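Uncharacterized protein DUF1185 (PDB 3BYQ) is of unknown function, but its family, which has a variant of the Bacillus chorismate mutase fold, may play a part in amino-acid metabolism. Local coordinates at residues L68-V79 with A165-R173. Numbering follows the deposited sequence.
Sequences LVDTLGKDNIEV and ALVMGTGAR. With EDO (1,2-ethanediol), chain T; EDO (1,2-ethanediol), chain P.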
# COMPACT_ATOMS: atom_id res chain seq x y z
N LEU B 68 13.35 0.52 25.71
CA LEU B 68 14.35 0.78 24.67
C LEU B 68 15.76 0.81 25.26
O LEU B 68 16.69 0.21 24.72
CB LEU B 68 14.04 2.05 23.91
CG LEU B 68 12.90 2.00 22.87
CD1 LEU B 68 12.51 3.42 22.37
CD2 LEU B 68 13.30 1.07 21.70
N VAL B 69 15.91 1.45 26.41
CA VAL B 69 17.23 1.49 27.07
C VAL B 69 17.63 0.09 27.48
O VAL B 69 18.78 -0.32 27.29
CB VAL B 69 17.28 2.47 28.25
CG1 VAL B 69 18.51 2.22 29.13
CG2 VAL B 69 17.29 3.88 27.70
N ASP B 70 16.69 -0.66 28.03
CA ASP B 70 16.98 -2.04 28.43
C ASP B 70 17.37 -2.91 27.22
O ASP B 70 18.14 -3.86 27.34
CB ASP B 70 15.80 -2.68 29.16
CG ASP B 70 15.53 -2.06 30.54
OD1 ASP B 70 16.35 -1.24 31.02
OD2 ASP B 70 14.46 -2.38 31.14
N THR B 71 16.84 -2.58 26.06
CA THR B 71 17.08 -3.34 24.83
C THR B 71 18.42 -3.02 24.20
O THR B 71 19.17 -3.91 23.84
CB THR B 71 15.93 -3.08 23.79
OG1 THR B 71 14.68 -3.47 24.38
CG2 THR B 71 16.17 -3.79 22.46
N LEU B 72 18.72 -1.73 24.08
CA LEU B 72 19.93 -1.30 23.41
C LEU B 72 21.14 -1.10 24.30
O LEU B 72 22.28 -1.13 23.82
CB LEU B 72 19.69 -0.02 22.62
CG LEU B 72 18.75 -0.09 21.42
CD1 LEU B 72 18.59 1.31 20.75
CD2 LEU B 72 19.24 -1.11 20.38
N GLY B 73 20.86 -0.89 25.59
CA GLY B 73 21.87 -0.58 26.61
C GLY B 73 21.96 0.92 26.76
O GLY B 73 22.11 1.66 25.79
N LYS B 74 21.85 1.37 28.00
CA LYS B 74 21.83 2.80 28.33
C LYS B 74 23.05 3.55 27.81
O LYS B 74 22.94 4.70 27.42
CB LYS B 74 21.71 3.01 29.86
N ASP B 75 24.17 2.87 27.73
CA ASP B 75 25.42 3.49 27.29
C ASP B 75 25.57 3.59 25.77
O ASP B 75 26.55 4.15 25.26
CB ASP B 75 26.61 2.68 27.81
N ASN B 76 24.60 3.06 25.03
CA ASN B 76 24.72 2.98 23.59
C ASN B 76 23.82 3.89 22.79
O ASN B 76 23.77 3.78 21.58
CB ASN B 76 24.45 1.54 23.16
CG ASN B 76 25.45 0.59 23.74
OD1 ASN B 76 26.65 0.83 23.69
ND2 ASN B 76 24.96 -0.52 24.27
N ILE B 77 23.14 4.79 23.45
CA ILE B 77 22.16 5.63 22.79
C ILE B 77 22.74 6.93 22.23
O ILE B 77 23.30 7.74 22.97
CB ILE B 77 20.98 5.99 23.73
CG1 ILE B 77 20.43 4.75 24.46
CG2 ILE B 77 19.90 6.79 22.98
CD1 ILE B 77 19.97 3.59 23.61
N GLU B 78 22.57 7.11 20.93
CA GLU B 78 23.00 8.33 20.27
C GLU B 78 21.95 9.07 19.49
O GLU B 78 22.14 10.21 19.24
CB GLU B 78 24.22 8.09 19.39
CG GLU B 78 25.41 7.53 20.14
CD GLU B 78 26.69 7.47 19.30
OE1 GLU B 78 26.80 8.11 18.23
OE2 GLU B 78 27.60 6.76 19.74
N VAL B 79 20.85 8.42 19.10
CA VAL B 79 19.78 9.09 18.34
C VAL B 79 18.41 8.71 18.90
O VAL B 79 18.26 7.68 19.53
CB VAL B 79 19.83 8.76 16.81
CG1 VAL B 79 21.17 9.23 16.18
CG2 VAL B 79 19.59 7.28 16.52
N ALA B 165 4.69 5.75 19.82
CA ALA B 165 6.00 5.14 19.65
C ALA B 165 7.17 6.01 20.03
O ALA B 165 7.11 7.26 19.89
CB ALA B 165 6.16 4.73 18.16
N LEU B 166 8.22 5.34 20.49
CA LEU B 166 9.51 6.00 20.72
C LEU B 166 10.54 5.23 19.93
O LEU B 166 10.40 4.01 19.72
CB LEU B 166 9.89 5.99 22.19
CG LEU B 166 8.98 6.81 23.12
CD1 LEU B 166 9.43 6.68 24.57
CD2 LEU B 166 8.94 8.25 22.69
N VAL B 167 11.57 5.93 19.53
CA VAL B 167 12.69 5.37 18.80
C VAL B 167 14.01 5.78 19.45
O VAL B 167 14.18 6.91 19.85
CB VAL B 167 12.70 5.84 17.33
CG1 VAL B 167 13.94 5.29 16.57
CG2 VAL B 167 11.41 5.44 16.63
N MSE B 168 14.92 4.81 19.56
CA MSE B 168 16.31 5.06 19.95
C MSE B 168 17.24 4.30 19.03
O MSE B 168 16.88 3.24 18.51
CB MSE B 168 16.64 4.69 21.38
CG MSE B 168 15.87 5.50 22.43
SE MSE B 168 16.46 4.95 24.18
CE MSE B 168 15.04 5.76 25.20
N GLY B 169 18.43 4.83 18.88
CA GLY B 169 19.46 4.24 18.02
C GLY B 169 20.85 4.49 18.55
O GLY B 169 21.05 5.36 19.40
N THR B 170 21.80 3.73 18.00
CA THR B 170 23.16 3.63 18.56
C THR B 170 24.28 4.44 17.90
O THR B 170 25.37 4.52 18.45
CB THR B 170 23.62 2.16 18.57
OG1 THR B 170 23.71 1.69 17.22
CG2 THR B 170 22.66 1.34 19.36
N GLY B 171 23.98 5.04 16.75
CA GLY B 171 25.01 5.81 16.06
C GLY B 171 24.59 6.48 14.79
O GLY B 171 23.41 6.70 14.55
N ALA B 172 25.61 6.74 13.97
CA ALA B 172 25.50 7.43 12.68
C ALA B 172 25.03 6.52 11.56
O ALA B 172 25.04 5.29 11.69
CB ALA B 172 26.85 8.04 12.32
N ARG B 173 24.62 7.13 10.46
CA ARG B 173 24.34 6.35 9.24
C ARG B 173 25.57 5.49 8.92
O ARG B 173 26.73 5.93 9.09
CB ARG B 173 24.06 7.22 8.04
CG ARG B 173 22.82 8.10 8.15
CD ARG B 173 22.51 8.86 6.84
NE ARG B 173 23.58 9.78 6.49
CZ ARG B 173 23.79 10.94 7.09
NH1 ARG B 173 23.00 11.35 8.07
NH2 ARG B 173 24.81 11.69 6.70
C1 EDO T . 27.14 1.58 16.24
O1 EDO T . 26.01 2.39 15.94
C2 EDO T . 28.17 2.30 17.11
O2 EDO T . 27.72 3.60 17.44
C1 EDO P . 27.05 2.92 12.39
O1 EDO P . 26.34 3.61 13.42
C2 EDO P . 28.17 3.77 11.84
O2 EDO P . 29.08 4.13 12.89
O HOH W 1 26.54 4.08 20.78
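The carboxylate of E78 comes over one face of the T170-G171 peptide at its carbonyl-oxygen end, turned about 40° against it, with CD 3.3 Å from T170 O. OE2 and T170 O, 3.4 Å apart, are two acceptors and cannot bond; OE1 instead is hydrogen-bonded to H145 and forms a salt bridge with K183. On the opposite side of the peptide plane, an ethanediol gives O2 to T170 O and pairs O1 with T170 OG1. A water close to that plane, at the edge, is hydrogen-bonded to T170 O and N76 O. The flat amide of N76 works by its edge: ND2 reaches back in the plane of the L72 carbonyl to bond L72 O at 2.8 Å, tying the turn to the helix end just before G73, whose positive phi suits a residue without a side chain.

Beyond the turn, E78 and V79 both face G169 in a classic beta bulge. G169 O takes two N-H groups, E78 N at 2.8 Å in the carbonyl plane and V79 N at 3.1 Å from above it, while G169 N returns a bond to V79 O. Glycine fits here because V79 CG2 presses to 3.4 Å from G169 CA, where a side chain would collide.

The side chain of selenomethionine M168 packs against the last turn of the helix. With its chain extended beyond CG (chi2 -178°), SE reaches L68 CB and V69 CG2, each at 3.8 Å, and I77 CD1 closes in obliquely. The branched, apolar L68 and L72 meet backbone as well, L72 CD1 lying 3.4 Å from M168 O.

Helix 51-72 thus ends over strand 161-169, and the chain turns to enter strand 79-86 antiparallel to it. Strand 29-39 flanks 161-169 on its other edge, and M106 of helix 98-109 also packs on M168.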